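Local coordinates for De novo designed switch protein caging a hemagglutinin binder (sCageHA267_1S) (Synthetic construct, PDB 7CBC) that cages a hemagglutinin binder in a designed, six-helix-bundle switch protein, intended for use in a biosensor, at residues 154-159 against 231-236; 52-57 against 140-145; 169-174 against 217-222. All blocks are in the same frame, centred on the assembly; numbering follows the deposited sequence.

Contact 1. Residues 154-159 against 231-236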
loop_
_atom_site.group_PDB
_atom_site.type_symbol
_atom_site.label_atom_id
_atom_site.label_comp_id
_atom_site.label_asym_id
_atom_site.label_seq_id
_atom_site.Cartn_x
_atom_site.Cartn_y
_atom_site.Cartn_z
ATOM N N GLU A 154 19.493 -14.576 -15.219
ATOM C CA GLU A 154 19.679 -15.140 -13.885
ATOM C C GLU A 154 20.037 -14.061 -12.875
ATOM O O GLU A 154 19.622 -14.120 -11.711
ATOM C CB GLU A 154 20.759 -16.226 -13.929
ATOM C CG GLU A 154 20.313 -17.507 -14.633
ATOM C CD GLU A 154 19.274 -18.283 -13.838
ATOM O OE1 GLU A 154 19.342 -18.252 -12.590
ATOM O OE2 GLU A 154 18.389 -18.921 -14.456
ATOM N N HIS A 155 20.804 -13.058 -13.302
ATOM C CA HIS A 155 21.132 -11.967 -12.395
ATOM C C HIS A 155 19.889 -11.153 -12.048
ATOM O O HIS A 155 19.679 -10.797 -10.882
ATOM C CB HIS A 155 22.211 -11.078 -13.007
ATOM C CG HIS A 155 22.673 -9.990 -12.096
ATOM N ND1 HIS A 155 21.976 -8.811 -11.932
ATOM C CD2 HIS A 155 23.750 -9.910 -11.279
ATOM C CE1 HIS A 155 22.605 -8.048 -11.055
ATOM N NE2 HIS A 155 23.683 -8.692 -10.641
ATOM N N ALA A 156 19.048 -10.867 -13.050
ATOM C CA ALA A 156 17.799 -10.144 -12.818
ATOM C C ALA A 156 16.862 -10.926 -11.904
ATOM O O ALA A 156 16.197 -10.346 -11.038
ATOM C CB ALA A 156 17.108 -9.850 -14.151
ATOM N N LYS A 157 16.777 -12.242 -12.102
ATOM C CA LYS A 157 15.982 -13.077 -11.214
ATOM C C LYS A 157 16.481 -12.975 -9.775
ATOM O O LYS A 157 15.696 -12.742 -8.849
ATOM C CB LYS A 157 16.013 -14.520 -11.714
ATOM C CG LYS A 157 15.459 -15.550 -10.740
ATOM C CD LYS A 157 15.485 -16.931 -11.384
ATOM C CE LYS A 157 14.814 -17.975 -10.510
ATOM N NZ LYS A 157 14.708 -19.283 -11.221
ATOM N N ARG A 158 17.796 -13.116 -9.574
ATOM C CA ARG A 158 18.341 -13.099 -8.219
ATOM C C ARG A 158 18.093 -11.755 -7.545
ATOM O O ARG A 158 17.597 -11.704 -6.411
ATOM C CB ARG A 158 19.837 -13.427 -8.234
ATOM C CG ARG A 158 20.625 -12.865 -7.040
ATOM C CD ARG A 158 22.130 -13.185 -7.108
ATOM N NE ARG A 158 22.674 -13.029 -8.463
ATOM C CZ ARG A 158 23.296 -13.992 -9.141
ATOM N NH1 ARG A 158 23.476 -15.184 -8.583
ATOM N NH2 ARG A 158 23.736 -13.764 -10.372
ATOM N N ARG A 159 18.425 -10.654 -8.230
ATOM C CA ARG A 159 18.274 -9.327 -7.636
ATOM C C ARG A 159 16.813 -8.996 -7.369
ATOM O O ARG A 159 16.496 -8.401 -6.337
ATOM C CB ARG A 159 18.895 -8.263 -8.534
ATOM C CG ARG A 159 20.244 -7.765 -8.046
ATOM C CD ARG A 159 20.137 -7.212 -6.615
ATOM N NE ARG A 159 19.886 -5.769 -6.567
ATOM C CZ ARG A 159 19.570 -5.100 -5.458
ATOM N NH1 ARG A 159 19.458 -5.735 -4.296
ATOM N NH2 ARG A 159 19.357 -3.790 -5.507
ATOM N N LEU A 231 5.980 -12.163 -13.833
ATOM C CA LEU A 231 5.643 -11.976 -15.242
ATOM C C LEU A 231 6.789 -11.336 -16.002
ATOM O O LEU A 231 7.114 -11.756 -17.124
ATOM C CB LEU A 231 4.398 -11.108 -15.390
ATOM C CG LEU A 231 3.030 -11.710 -15.100
ATOM C CD1 LEU A 231 1.972 -10.727 -15.554
ATOM C CD2 LEU A 231 2.868 -13.048 -15.810
ATOM N N ASN A 232 7.395 -10.296 -15.423
ATOM C CA ASN A 232 8.431 -9.555 -16.134
ATOM C C ASN A 232 9.631 -10.442 -16.459
ATOM O O ASN A 232 10.101 -10.473 -17.600
ATOM C CB ASN A 232 8.852 -8.339 -15.316
ATOM C CG ASN A 232 7.831 -7.236 -15.361
ATOM O OD1 ASN A 232 6.913 -7.253 -16.178
ATOM N ND2 ASN A 232 7.977 -6.266 -14.471
ATOM N N LEU A 233 10.132 -11.184 -15.470
ATOM C CA LEU A 233 11.253 -12.077 -15.725
ATOM C C LEU A 233 10.875 -13.178 -16.713
ATOM O O LEU A 233 11.637 -13.465 -17.646
ATOM C CB LEU A 233 11.756 -12.669 -14.410
ATOM C CG LEU A 233 12.190 -11.608 -13.400
ATOM C CD1 LEU A 233 12.130 -12.157 -11.981
ATOM C CD2 LEU A 233 13.593 -11.094 -13.718
ATOM N N ASP A 234 9.698 -13.789 -16.538
ATOM C CA ASP A 234 9.230 -14.808 -17.479
ATOM C C ASP A 234 9.146 -14.251 -18.897
ATOM O O ASP A 234 9.471 -14.944 -19.868
ATOM C CB ASP A 234 7.862 -15.342 -17.040
ATOM C CG ASP A 234 7.947 -16.303 -15.844
ATOM O OD1 ASP A 234 9.058 -16.474 -15.284
ATOM O OD2 ASP A 234 6.891 -16.866 -15.449
ATOM N N LEU A 235 8.715 -12.997 -19.033
ATOM C CA LEU A 235 8.610 -12.389 -20.351
ATOM C C LEU A 235 9.985 -12.095 -20.937
ATOM O O LEU A 235 10.206 -12.284 -22.143
ATOM C CB LEU A 235 7.781 -11.114 -20.258
ATOM C CG LEU A 235 7.632 -10.272 -21.518
ATOM C CD1 LEU A 235 6.810 -11.010 -22.573
ATOM C CD2 LEU A 235 6.998 -8.939 -21.164
ATOM N N LEU A 236 10.920 -11.630 -20.100
ATOM C CA LEU A 236 12.295 -11.423 -20.555
ATOM C C LEU A 236 12.957 -12.741 -20.928
ATOM O O LEU A 236 13.749 -12.805 -21.884
ATOM C CB LEU A 236 13.108 -10.717 -19.475
ATOM C CG LEU A 236 12.810 -9.227 -19.320
ATOM C CD1 LEU A 236 13.822 -8.590 -18.397
ATOM C CD2 LEU A 236 12.810 -8.528 -20.666
#

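Contact 2. Residues 52-57 against 140-145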
loop_
_atom_site.group_PDB
_atom_site.type_symbol
_atom_site.label_atom_id
_atom_site.label_comp_id
_atom_site.label_asym_id
_atom_site.label_seq_id
_atom_site.Cartn_x
_atom_site.Cartn_y
_atom_site.Cartn_z
ATOM N N ARG A 52 18.958 4.789 -31.629
ATOM C CA ARG A 52 17.557 4.883 -31.251
ATOM C C ARG A 52 17.287 4.185 -29.926
ATOM O O ARG A 52 16.593 4.735 -29.065
ATOM C CB ARG A 52 16.686 4.292 -32.354
ATOM C CG ARG A 52 15.222 4.233 -32.013
ATOM C CD ARG A 52 14.374 4.046 -33.248
ATOM N NE ARG A 52 13.301 3.096 -32.983
ATOM C CZ ARG A 52 12.381 2.738 -33.871
ATOM N NH1 ARG A 52 12.395 3.262 -35.090
ATOM N NH2 ARG A 52 11.439 1.860 -33.534
ATOM N N ILE A 53 17.831 2.981 -29.740
ATOM C CA ILE A 53 17.571 2.239 -28.514
ATOM C C ILE A 53 18.082 2.999 -27.299
ATOM O O ILE A 53 17.454 2.972 -26.236
ATOM C CB ILE A 53 18.181 0.827 -28.602
ATOM C CG1 ILE A 53 19.693 0.902 -28.845
ATOM C CG2 ILE A 53 17.473 0.017 -29.689
ATOM C CD1 ILE A 53 20.428 -0.400 -28.591
ATOM N N ARG A 54 19.202 3.708 -27.430
ATOM C CA ARG A 54 19.675 4.487 -26.292
ATOM C C ARG A 54 18.738 5.649 -25.983
ATOM O O ARG A 54 18.617 6.044 -24.820
ATOM C CB ARG A 54 21.092 4.995 -26.539
ATOM C CG ARG A 54 22.091 3.903 -26.925
ATOM C CD ARG A 54 22.092 2.724 -25.948
ATOM N NE ARG A 54 22.499 3.112 -24.596
ATOM C CZ ARG A 54 21.714 3.048 -23.528
ATOM N NH1 ARG A 54 20.471 2.601 -23.640
ATOM N NH2 ARG A 54 22.174 3.425 -22.342
ATOM N N ASP A 55 18.059 6.187 -27.002
ATOM C CA ASP A 55 17.127 7.295 -26.796
ATOM C C ASP A 55 15.844 6.824 -26.126
ATOM O O ASP A 55 15.284 7.528 -25.276
ATOM C CB ASP A 55 16.800 7.966 -28.135
ATOM C CG ASP A 55 17.869 8.952 -28.580
ATOM O OD1 ASP A 55 18.447 9.635 -27.704
ATOM O OD2 ASP A 55 18.120 9.051 -29.809
ATOM N N GLU A 56 15.349 5.647 -26.513
ATOM C CA GLU A 56 14.107 5.158 -25.933
ATOM C C GLU A 56 14.338 4.602 -24.535
ATOM O O GLU A 56 13.459 4.702 -23.672
ATOM C CB GLU A 56 13.474 4.110 -26.844
ATOM C CG GLU A 56 13.186 4.628 -28.240
ATOM C CD GLU A 56 11.694 4.712 -28.525
ATOM O OE1 GLU A 56 10.931 4.913 -27.556
ATOM O OE2 GLU A 56 11.310 4.602 -29.709
ATOM N N ILE A 57 15.508 4.010 -24.291
ATOM C CA ILE A 57 15.874 3.631 -22.929
ATOM C C ILE A 57 15.921 4.865 -22.031
ATOM O O ILE A 57 15.334 4.881 -20.942
ATOM C CB ILE A 57 17.210 2.870 -22.916
ATOM C CG1 ILE A 57 17.034 1.465 -23.502
ATOM C CG2 ILE A 57 17.779 2.787 -21.501
ATOM C CD1 ILE A 57 16.444 0.474 -22.551
ATOM N N LEU A 140 20.124 -6.650 -22.610
ATOM C CA LEU A 140 19.685 -7.757 -23.454
ATOM C C LEU A 140 19.709 -7.397 -24.936
ATOM O O LEU A 140 19.943 -8.274 -25.778
ATOM C CB LEU A 140 18.288 -8.231 -23.038
ATOM C CG LEU A 140 18.284 -9.172 -21.819
ATOM C CD1 LEU A 140 16.867 -9.532 -21.377
ATOM C CD2 LEU A 140 19.101 -10.430 -22.064
ATOM N N VAL A 141 19.485 -6.129 -25.287
ATOM C CA VAL A 141 19.430 -5.790 -26.707
ATOM C C VAL A 141 20.821 -5.805 -27.345
ATOM O O VAL A 141 20.946 -6.006 -28.561
ATOM C CB VAL A 141 18.725 -4.437 -26.917
ATOM C CG1 VAL A 141 17.285 -4.520 -26.465
ATOM C CG2 VAL A 141 19.456 -3.334 -26.187
ATOM N N LYS A 142 21.882 -5.591 -26.556
ATOM C CA LYS A 142 23.242 -5.619 -27.087
ATOM C C LYS A 142 23.824 -7.025 -27.169
ATOM O O LYS A 142 24.782 -7.242 -27.916
ATOM C CB LYS A 142 24.187 -4.765 -26.231
ATOM C CG LYS A 142 23.583 -3.504 -25.653
ATOM C CD LYS A 142 24.672 -2.585 -25.096
ATOM C CE LYS A 142 24.077 -1.507 -24.182
ATOM N NZ LYS A 142 22.696 -1.120 -24.594
ATOM N N LEU A 143 23.298 -7.976 -26.409
ATOM C CA LEU A 143 23.865 -9.315 -26.353
ATOM C C LEU A 143 23.146 -10.233 -27.331
ATOM O O LEU A 143 21.945 -10.085 -27.574
ATOM C CB LEU A 143 23.781 -9.892 -24.935
ATOM C CG LEU A 143 24.435 -9.069 -23.826
ATOM C CD1 LEU A 143 24.220 -9.729 -22.464
ATOM C CD2 LEU A 143 25.914 -8.830 -24.093
ATOM N N TYR A 144 23.894 -11.175 -27.897
ATOM C CA TYR A 144 23.350 -12.190 -28.787
ATOM C C TYR A 144 23.660 -13.606 -28.336
ATOM O O TYR A 144 22.894 -14.520 -28.661
ATOM C CB TYR A 144 23.887 -11.998 -30.216
ATOM C CG TYR A 144 25.398 -11.978 -30.286
ATOM C CD1 TYR A 144 26.107 -10.792 -30.114
ATOM C CD2 TYR A 144 26.119 -13.149 -30.518
ATOM C CE1 TYR A 144 27.493 -10.771 -30.180
ATOM C CE2 TYR A 144 27.501 -13.138 -30.579
ATOM C CZ TYR A 144 28.182 -11.948 -30.409
ATOM O OH TYR A 144 29.558 -11.944 -30.476
ATOM N N ASP A 145 24.751 -13.804 -27.593
ATOM C CA ASP A 145 25.161 -15.143 -27.184
ATOM C C ASP A 145 24.233 -15.668 -26.091
ATOM O O ASP A 145 24.092 -15.025 -25.041
ATOM C CB ASP A 145 26.604 -15.131 -26.696
ATOM C CG ASP A 145 27.226 -16.514 -26.711
ATOM O OD1 ASP A 145 27.532 -17.053 -25.633
ATOM O OD2 ASP A 145 27.386 -17.071 -27.817
#

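Contact 3. Residues 169-174 against 217-222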
loop_
_atom_site.group_PDB
_atom_site.type_symbol
_atom_site.label_atom_id
_atom_site.label_comp_id
_atom_site.label_asym_id
_atom_site.label_seq_id
_atom_site.Cartn_x
_atom_site.Cartn_y
_atom_site.Cartn_z
ATOM N N ARG A 169 10.547 -8.153 4.320
ATOM C CA ARG A 169 11.079 -7.996 5.669
ATOM C C ARG A 169 10.568 -6.717 6.317
ATOM O O ARG A 169 10.243 -6.702 7.512
ATOM C CB ARG A 169 12.605 -7.987 5.644
ATOM C CG ARG A 169 13.214 -9.353 5.502
ATOM C CD ARG A 169 14.717 -9.302 5.635
ATOM N NE ARG A 169 15.309 -10.530 5.112
ATOM C CZ ARG A 169 15.656 -10.706 3.845
ATOM N NH1 ARG A 169 15.485 -9.723 2.968
ATOM N NH2 ARG A 169 16.181 -11.863 3.457
ATOM N N ALA A 170 10.522 -5.626 5.550
ATOM C CA ALA A 170 10.105 -4.352 6.120
ATOM C C ALA A 170 8.648 -4.400 6.558
ATOM O O ALA A 170 8.295 -3.849 7.611
ATOM C CB ALA A 170 10.328 -3.223 5.115
ATOM N N ILE A 171 7.789 -5.049 5.768
ATOM C CA ILE A 171 6.390 -5.144 6.162
ATOM C C ILE A 171 6.250 -6.025 7.392
ATOM O O ILE A 171 5.535 -5.679 8.342
ATOM C CB ILE A 171 5.530 -5.639 4.987
ATOM C CG1 ILE A 171 5.582 -4.595 3.876
ATOM C CG2 ILE A 171 4.074 -5.846 5.439
ATOM C CD1 ILE A 171 5.316 -3.163 4.421
ATOM N N ARG A 172 6.968 -7.150 7.418
ATOM C CA ARG A 172 6.988 -7.971 8.620
ATOM C C ARG A 172 7.551 -7.202 9.815
ATOM O O ARG A 172 7.154 -7.460 10.956
ATOM C CB ARG A 172 7.774 -9.252 8.355
ATOM C CG ARG A 172 8.383 -9.922 9.573
ATOM C CD ARG A 172 9.815 -10.354 9.262
ATOM N NE ARG A 172 9.853 -11.361 8.202
ATOM C CZ ARG A 172 10.957 -11.960 7.772
ATOM N NH1 ARG A 172 12.137 -11.657 8.304
ATOM N NH2 ARG A 172 10.875 -12.857 6.803
ATOM N N ALA A 173 8.448 -6.240 9.586
ATOM C CA ALA A 173 8.896 -5.428 10.712
ATOM C C ALA A 173 7.831 -4.429 11.132
ATOM O O ALA A 173 7.665 -4.157 12.333
ATOM C CB ALA A 173 10.187 -4.695 10.372
ATOM N N ALA A 174 7.118 -3.856 10.156
ATOM C CA ALA A 174 6.010 -2.967 10.482
ATOM C C ALA A 174 4.936 -3.708 11.268
ATOM O O ALA A 174 4.341 -3.158 12.206
ATOM C CB ALA A 174 5.431 -2.364 9.203
ATOM N N LEU A 217 -3.215 -3.463 3.399
ATOM C CA LEU A 217 -2.948 -2.599 2.251
ATOM C C LEU A 217 -1.546 -2.835 1.700
ATOM O O LEU A 217 -1.368 -3.049 0.502
ATOM C CB LEU A 217 -3.121 -1.131 2.650
ATOM C CG LEU A 217 -4.546 -0.652 2.944
ATOM C CD1 LEU A 217 -4.522 0.808 3.275
ATOM C CD2 LEU A 217 -5.415 -0.890 1.710
ATOM N N LEU A 218 -0.541 -2.832 2.579
ATOM C CA LEU A 218 0.839 -2.958 2.130
ATOM C C LEU A 218 1.134 -4.364 1.641
ATOM O O LEU A 218 1.896 -4.543 0.684
ATOM C CB LEU A 218 1.795 -2.583 3.255
ATOM C CG LEU A 218 1.647 -1.139 3.722
ATOM C CD1 LEU A 218 2.278 -0.951 5.086
ATOM C CD2 LEU A 218 2.248 -0.177 2.718
ATOM N N ARG A 219 0.567 -5.375 2.299
ATOM C CA ARG A 219 0.738 -6.740 1.823
ATOM C C ARG A 219 0.135 -6.914 0.441
ATOM O O ARG A 219 0.763 -7.510 -0.442
ATOM C CB ARG A 219 0.119 -7.734 2.803
ATOM C CG ARG A 219 0.917 -7.926 4.093
ATOM C CD ARG A 219 0.468 -9.196 4.809
ATOM N NE ARG A 219 0.735 -9.146 6.239
ATOM C CZ ARG A 219 -0.026 -8.487 7.105
ATOM N NH1 ARG A 219 -1.088 -7.816 6.681
ATOM N NH2 ARG A 219 0.288 -8.482 8.388
ATOM N N GLU A 220 -1.077 -6.394 0.228
ATOM C CA GLU A 220 -1.714 -6.499 -1.082
ATOM C C GLU A 220 -0.870 -5.836 -2.162
ATOM O O GLU A 220 -0.756 -6.354 -3.281
ATOM C CB GLU A 220 -3.118 -5.896 -1.039
ATOM C CG GLU A 220 -4.220 -6.920 -0.765
ATOM C CD GLU A 220 -5.457 -6.327 -0.101
ATOM O OE1 GLU A 220 -5.664 -5.096 -0.197
ATOM O OE2 GLU A 220 -6.236 -7.100 0.520
ATOM N N LEU A 221 -0.266 -4.694 -1.848
ATOM C CA LEU A 221 0.617 -4.042 -2.801
ATOM C C LEU A 221 1.850 -4.893 -3.076
ATOM O O LEU A 221 2.285 -5.012 -4.223
ATOM C CB LEU A 221 1.020 -2.674 -2.270
ATOM C CG LEU A 221 -0.067 -1.596 -2.277
ATOM C CD1 LEU A 221 0.384 -0.451 -1.431
ATOM C CD2 LEU A 221 -0.323 -1.123 -3.700
ATOM N N LEU A 222 2.434 -5.486 -2.033
ATOM C CA LEU A 222 3.657 -6.254 -2.231
ATOM C C LEU A 222 3.389 -7.540 -3.003
ATOM O O LEU A 222 4.202 -7.946 -3.843
ATOM C CB LEU A 222 4.318 -6.572 -0.892
ATOM C CG LEU A 222 5.600 -7.382 -1.103
ATOM C CD1 LEU A 222 6.512 -6.654 -2.057
ATOM C CD2 LEU A 222 6.319 -7.635 0.188
#

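Contact 1. Residues 154-159 against 231-236
Lys157 and Leu233 bring the two antiparallel helices close together, their CA atoms 6.6 Å apart, and no hydrogen bond crosses between the segments. The contact is essentially one leucine laid against the backbone of the other helix. Leu233 has CG anti to its own carbonyl carbon (chi1 -58°), which, with chi2 extended (157°), sets CD2 and CD1 against the partner helix. CD2 does most of the touching: it lies 3.7 Å from Ala156 C and 3.8 Å from Lys157 N, so it rests on the peptide link joining those two residues, and the same methyl is 3.8 Å from Ala156 CB. The second branch ends one residue further on, with Leu233 CD1 4.0 Å from Lys157 CA. The small Ala156 side chain probably lets the leucine settle this near the main chain. Lys157 contributes its backbone; its extended side chain leads away from the partner helix. The carbonyl of Ala156, beside the leucine methyl, accepts a hydrogen bond from Ser160 OG, and Leu233 also touches the Ser160 side chain. One turn on, Leu236 points inward onto Leu153 and onto Val137 of helix 99-142. Buried Asn232 has OD1 bonded to Gln34 NE2 of helix 3-46. A large residue at the flank of the bundle, seated against a small one and bare backbone of the next helix, with a lysine at the margin, is the antiparallel helical-hairpin packing of this designed six-helix bundle, here between helices 146-190 and 195-239.

Contact 2. Residues 52-57 against 140-145
Ile53 and Val141 reach for each other tip to tip, and their methyls meet with Ile53 CD1 3.9 Å from Val141 CG2. The isoleucine spans the gap by placing CG1 between its backbone N and carbonyl carbon (chi1 58°) and then running nearly straight on to CD1. Such reach is needed, since the nearest CA atoms, those of Ile53 and Val141, stand 8.4 Å apart. Beside this pair, Arg54 and Lys142 cross at about a right angle, with Lys142 NZ over one face of the guanidinium, 4.2 Å from Arg54 NE; the nearest atoms are Arg54 CD and Lys142 NZ, 4.1 Å apart. The contact joins the start of helix 50-93 to the end of helix 99-142, successive antiparallel helices of the bundle, close to where the second gives way to a turn leading to the N-cap residue Asp145. Glu138, one turn back from Lys142, probably makes the closeness tolerable: its carboxylate OE2 is in a salt bridge with Arg54 NH2, and its backbone O accepts a hydrogen bond from Lys142 NZ. Arg54 gets there by bending at chi2 and chi3, a fold that puts Ile57 CG1 at the guanidinium edge, in its plane.

Contact 3. Residues 169-174 against 217-222
Ile171 points from helix 146-190 toward helix 195-239, where it meets Leu218, and its CA is 7.2 Å from that of Leu218. Starting at CB, the side chain forks toward two different neighbours. The CG2 branch lies anti to the backbone N and ends 4.0 Å from Arg219 CG, touching the aliphatic part of that arginine. The other branch runs through CG1 and turns (chi2 -48°) to bring CD1 onto Leu218. There the methyl fits against the stem and one branch of the leucine together, 3.8 Å from Leu218 CB and 3.8 Å from Leu218 CD1. Ile171 and Leu218 cross obliquely, the isoleucine methyl meeting both parts of the leucine at once. Both residues also touch Ala118 of helix 99-142, which closes the inner side of the pair. Toward the outside, Arg219 runs extended beyond CG and carries its charge off to a salt bridge between NH1 and Glu216 OE1, leaving the methylene to pack. Further round the same helix, Glu220 OE1 accepts a hydrogen bond from Gly270 N, in the linker before the C-terminal helices. A branched aliphatic pair closed in by an alanine of a third helix, with an arginine stem at the border, is core packing between antiparallel helices of the bundle.

Contacts 1 and 3 belong to the same hairpin, helices 146-190 and 195-239: contact 3 is nested inside the chain loop that contact 1 closes, nearer the connecting turn. Their centres are about 22 Å apart and their nearest atoms about 9 Å. Contact 2 precedes both and joins a different hairpin, yet its centre is about 17 Å from that of contact 1, and the two touch where Leu236 CD2 packs 4.2 Å from Leu140 CD1. Contacts 2 and 3 are about 35 Å apart between centres. They run from one end of the bundle toward its middle; the Cys275–Cys301 disulfide ties helix 274-284 to the turn before helix 303-315, probably in the caged binder.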